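Local atomic coordinates of periplasmic binding protein (Pseudomonas aeruginosa, PDB entry 2R79), a protein that binds heme in the periplasm and probably delivers it to an inner-membrane transporter for uptake into the cell. Residues A[236-241]-A[245-250]. Sequence-based numbering, arbitrary orientation.
Sequences DPTLLV and GPRLPD. With HEM (protoporphyrin IX containing Fe), chain D.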
ATOM      1  N   ASP A 236      10.881  16.296  10.550  1.00 21.86           N
ATOM      2  CA  ASP A 236      11.697  15.104  10.727  1.00 22.30           C
ATOM      3  C   ASP A 236      12.801  15.464  11.719  1.00 21.57           C
ATOM      4  O   ASP A 236      13.670  16.276  11.421  1.00 22.02           O
ATOM      5  CB  ASP A 236      12.308  14.703   9.384  1.00 22.67           C
ATOM      6  CG  ASP A 236      13.167  13.461   9.476  1.00 23.55           C
ATOM      7  OD1 ASP A 236      13.348  12.928  10.597  1.00 23.14           O
ATOM      8  OD2 ASP A 236      13.665  13.021   8.414  1.00 27.17           O
ATOM      9  N   PRO A 237      12.782  14.861  12.911  1.00 21.89           N
ATOM     10  CA  PRO A 237      13.802  15.155  13.929  1.00 23.53           C
ATOM     11  C   PRO A 237      15.260  14.911  13.528  1.00 23.91           C
ATOM     12  O   PRO A 237      16.154  15.607  14.022  1.00 23.28           O
ATOM     13  CB  PRO A 237      13.371  14.289  15.116  1.00 21.51           C
ATOM     14  CG  PRO A 237      12.708  13.117  14.450  1.00 24.20           C
ATOM     15  CD  PRO A 237      11.884  13.781  13.357  1.00 22.14           C
ATOM     16  N   THR A 238      15.502  13.938  12.644  1.00 22.23           N
ATOM     17  CA  THR A 238      16.870  13.634  12.217  1.00 22.32           C
ATOM     18  C   THR A 238      17.503  14.816  11.475  1.00 23.05           C
ATOM     19  O   THR A 238      18.726  14.898  11.338  1.00 21.87           O
ATOM     20  CB  THR A 238      16.931  12.359  11.327  1.00 23.30           C
ATOM     21  OG1 THR A 238      16.070  12.511  10.190  1.00 27.12           O
ATOM     22  CG2 THR A 238      16.482  11.145  12.117  1.00 22.63           C
ATOM     23  N   LEU A 239      16.670  15.741  11.013  1.00 20.30           N
ATOM     24  CA  LEU A 239      17.178  16.918  10.320  1.00 21.86           C
ATOM     25  C   LEU A 239      17.964  17.827  11.267  1.00 21.66           C
ATOM     26  O   LEU A 239      18.686  18.714  10.815  1.00 19.36           O
ATOM     27  CB  LEU A 239      16.022  17.716   9.706  1.00 18.81           C
ATOM     28  CG  LEU A 239      15.440  17.160   8.408  1.00 20.69           C
ATOM     29  CD1 LEU A 239      14.258  18.014   7.949  1.00 19.00           C
ATOM     30  CD2 LEU A 239      16.540  17.135   7.342  1.00 19.65           C
ATOM     31  N   LEU A 240      17.830  17.592  12.573  1.00 23.34           N
ATOM     32  CA  LEU A 240      18.492  18.414  13.591  1.00 24.91           C
ATOM     33  C   LEU A 240      19.632  17.740  14.371  1.00 25.40           C
ATOM     34  O   LEU A 240      20.161  18.308  15.328  1.00 26.13           O
ATOM     35  CB  LEU A 240      17.438  18.919  14.584  1.00 23.87           C
ATOM     36  CG  LEU A 240      16.227  19.634  13.978  1.00 23.33           C
ATOM     37  CD1 LEU A 240      15.209  19.956  15.070  1.00 22.69           C
ATOM     38  CD2 LEU A 240      16.683  20.906  13.273  1.00 22.02           C
ATOM     39  N   VAL A 241      20.011  16.534  13.975  1.00 26.55           N
ATOM     40  CA  VAL A 241      21.081  15.821  14.667  1.00 27.70           C
ATOM     41  C   VAL A 241      22.369  15.767  13.848  1.00 28.25           C
ATOM     42  O   VAL A 241      22.333  15.619  12.625  1.00 27.29           O
ATOM     43  CB  VAL A 241      20.661  14.370  14.989  1.00 28.81           C
ATOM     44  CG1 VAL A 241      21.740  13.696  15.824  1.00 29.45           C
ATOM     45  CG2 VAL A 241      19.325  14.360  15.719  1.00 28.25           C
ATOM     46  N   GLY A 245      22.858  19.075   7.787  1.00 21.59           N
ATOM     47  CA  GLY A 245      22.841  17.970   6.844  1.00 20.74           C
ATOM     48  C   GLY A 245      22.411  18.318   5.429  1.00 21.39           C
ATOM     49  O   GLY A 245      21.819  19.375   5.199  1.00 22.69           O
ATOM     50  N   PRO A 246      22.669  17.422   4.461  1.00 20.16           N
ATOM     51  CA  PRO A 246      22.332  17.593   3.042  1.00 20.19           C
ATOM     52  C   PRO A 246      20.852  17.722   2.694  1.00 20.26           C
ATOM     53  O   PRO A 246      20.510  18.192   1.612  1.00 19.79           O
ATOM     54  CB  PRO A 246      22.986  16.376   2.384  1.00 18.81           C
ATOM     55  CG  PRO A 246      22.897  15.340   3.455  1.00 21.79           C
ATOM     56  CD  PRO A 246      23.275  16.099   4.700  1.00 19.29           C
ATOM     57  N   ARG A 247      19.970  17.319   3.601  1.00 21.29           N
ATOM     58  CA  ARG A 247      18.538  17.410   3.327  1.00 19.59           C
ATOM     59  C   ARG A 247      17.903  18.713   3.793  1.00 20.05           C
ATOM     60  O   ARG A 247      16.746  18.975   3.483  1.00 21.03           O
ATOM     61  CB  ARG A 247      17.792  16.233   3.963  1.00 19.37           C
ATOM     62  CG  ARG A 247      18.053  14.875   3.313  1.00 18.01           C
ATOM     63  CD  ARG A 247      17.270  13.785   4.038  1.00 19.18           C
ATOM     64  NE  ARG A 247      17.658  13.698   5.446  1.00 20.52           N
ATOM     65  CZ  ARG A 247      16.812  13.479   6.447  1.00 19.71           C
ATOM     66  NH1 ARG A 247      15.519  13.315   6.206  1.00 18.46           N
ATOM     67  NH2 ARG A 247      17.260  13.444   7.696  1.00 18.55           N
ATOM     68  N   LEU A 248      18.647  19.534   4.526  1.00 21.13           N
ATOM     69  CA  LEU A 248      18.097  20.795   5.015  1.00 22.17           C
ATOM     70  C   LEU A 248      17.557  21.696   3.913  1.00 22.90           C
ATOM     71  O   LEU A 248      16.505  22.307   4.077  1.00 25.14           O
ATOM     72  CB  LEU A 248      19.132  21.553   5.853  1.00 20.18           C
ATOM     73  CG  LEU A 248      19.333  20.941   7.242  1.00 20.66           C
ATOM     74  CD1 LEU A 248      20.364  21.735   8.022  1.00 19.57           C
ATOM     75  CD2 LEU A 248      17.994  20.930   7.989  1.00 19.58           C
ATOM     76  N   PRO A 249      18.262  21.792   2.774  1.00 23.51           N
ATOM     77  CA  PRO A 249      17.733  22.656   1.717  1.00 23.53           C
ATOM     78  C   PRO A 249      16.310  22.270   1.304  1.00 24.54           C
ATOM     79  O   PRO A 249      15.454  23.140   1.132  1.00 27.25           O
ATOM     80  CB  PRO A 249      18.748  22.480   0.596  1.00 23.08           C
ATOM     81  CG  PRO A 249      20.028  22.345   1.359  1.00 21.26           C
ATOM     82  CD  PRO A 249      19.633  21.360   2.455  1.00 22.86           C
ATOM     83  N   ASP A 250      16.047  20.974   1.154  1.00 23.89           N
ATOM     84  CA  ASP A 250      14.704  20.539   0.786  1.00 23.57           C
ATOM     85  C   ASP A 250      13.772  20.839   1.948  1.00 21.93           C
ATOM     86  O   ASP A 250      12.615  21.193   1.746  1.00 21.82           O
ATOM     87  CB  ASP A 250      14.666  19.044   0.470  1.00 26.51           C
ATOM     88  CG  ASP A 250      15.448  18.692  -0.783  1.00 32.60           C
ATOM     89  OD1 ASP A 250      15.194  19.302  -1.845  1.00 33.02           O
ATOM     90  OD2 ASP A 250      16.318  17.798  -0.707  1.00 38.01           O
TER
HETATM   91  CHA HEM D 500      18.280  11.645  25.106  1.00 45.10           C
HETATM   92  CHB HEM D 500      16.956   9.270  21.002  1.00 44.32           C
HETATM   93  CHC HEM D 500      16.975  13.483  18.587  1.00 43.12           C
HETATM   94  CHD HEM D 500      18.373  15.845  22.615  1.00 45.22           C
HETATM   95  C1A HEM D 500      17.920  10.608  24.202  1.00 45.67           C
HETATM   96  C2A HEM D 500      17.718   9.204  24.537  1.00 47.40           C
HETATM   97  C3A HEM D 500      17.382   8.553  23.381  1.00 46.53           C
HETATM   98  C4A HEM D 500      17.332   9.545  22.335  1.00 44.47           C
HETATM   99  CMA HEM D 500      17.152   7.051  23.197  1.00 45.62           C
HETATM  100  CAA HEM D 500      17.824   8.521  25.901  1.00 50.53           C
HETATM  101  CBA HEM D 500      16.536   8.571  26.719  1.00 55.19           C
HETATM  102  CGA HEM D 500      16.211   9.968  27.220  1.00 58.75           C
HETATM  103  O1A HEM D 500      16.960  10.488  28.080  1.00 60.11           O
HETATM  104  O2A HEM D 500      15.208  10.552  26.749  1.00 60.38           O
HETATM  105  C1B HEM D 500      16.926  10.197  19.954  1.00 43.26           C
HETATM  106  C2B HEM D 500      16.525   9.905  18.585  1.00 44.87           C
HETATM  107  C3B HEM D 500      16.518  11.096  17.902  1.00 43.70           C
HETATM  108  C4B HEM D 500      16.936  12.109  18.856  1.00 42.99           C
HETATM  109  CMB HEM D 500      16.242   8.511  17.995  1.00 45.14           C
HETATM  110  CAB HEM D 500      16.226  11.312  16.555  1.00 43.64           C
HETATM  111  CBB HEM D 500      15.180  10.754  15.890  1.00 45.20           C
HETATM  112  C1C HEM D 500      17.372  14.489  19.481  1.00 43.15           C
HETATM  113  C2C HEM D 500      17.366  15.903  19.173  1.00 44.30           C
HETATM  114  C3C HEM D 500      17.699  16.581  20.299  1.00 45.24           C
HETATM  115  C4C HEM D 500      18.008  15.564  21.292  1.00 44.93           C
HETATM  116  CMC HEM D 500      17.066  16.538  17.823  1.00 44.97           C
HETATM  117  CAC HEM D 500      17.550  17.954  20.494  1.00 46.29           C
HETATM  118  CBC HEM D 500      18.575  18.840  20.463  1.00 46.88           C
HETATM  119  C1D HEM D 500      18.506  14.899  23.628  1.00 45.89           C
HETATM  120  C2D HEM D 500      18.802  15.248  24.995  1.00 47.85           C
HETATM  121  C3D HEM D 500      18.817  14.093  25.696  1.00 48.58           C
HETATM  122  C4D HEM D 500      18.462  13.009  24.774  1.00 46.09           C
HETATM  123  CMD HEM D 500      19.069  16.644  25.553  1.00 48.05           C
HETATM  124  CAD HEM D 500      19.274  14.033  27.152  1.00 50.36           C
HETATM  125  CBD HEM D 500      20.581  13.289  27.428  1.00 55.80           C
HETATM  126  CGD HEM D 500      21.814  13.956  26.820  1.00 58.71           C
HETATM  127  O1D HEM D 500      22.929  13.426  27.027  1.00 59.25           O
HETATM  128  O2D HEM D 500      21.680  15.002  26.142  1.00 60.62           O
HETATM  129  NA  HEM D 500      17.704  10.800  22.830  1.00 44.43           N
HETATM  130  NB  HEM D 500      17.233  11.549  20.106  1.00 43.68           N
HETATM  131  NC  HEM D 500      17.783  14.275  20.789  1.00 43.63           N
HETATM  132  ND  HEM D 500      18.310  13.522  23.483  1.00 44.77           N
HETATM  133 FE   HEM D 500      17.940  12.502  21.773  1.00 40.45          FE
HETATM  134  O   HOH W   1      20.158  13.160   9.621  1.00 29.37           O
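Arg247 reaches from the beta turn 245-248 to the 3-10 turn 237-240, meeting Leu239 at its root and again at its tip, with polar partners round the edge. Its CB packs 3.7 Å from Leu239 CD2; the chain then bends at chi3 (-60°), folding the guanidinium back over that same methyl, which lies above the centre of its flat face. NE turns to Glu14 of helix 10-18 in a salt bridge. At the tip, NH1 donates a nearly straight hydrogen bond, part of a salt bridge, to Asp236 OD2 (2.9 Å, 174°), on the anti side but tilted out of the carboxylate plane, while NH2 donates to Thr238 OG1 at 2.9 Å. Both acceptors lie at the guanidinium edge, so arginine suits this place: its planar group directs its N-H bonds outward in its own plane and leaves a face for leucine.

The two oxygens of Asp236 divide the work: OD2 takes the arginine, OD1 the threonine. OD1 accepts from Thr238 N, which makes an Asx turn, and from Thr238 OG1 (2.8 Å), both from the same face; threonine's hydroxyl can thus give to the aspartate and accept from the arginine. Beside this polar network, the buried, branched apolar chains of Leu239 and Leu248 meet at CD2 (4.1 Å).

The same 3-10 turn sets Pro237, and Val241 just after it, against the heme. The contact therefore links the pocket wall following strand 232-235 to helix 248-259, where Leu248 packs on helices 111-135 and 163-170.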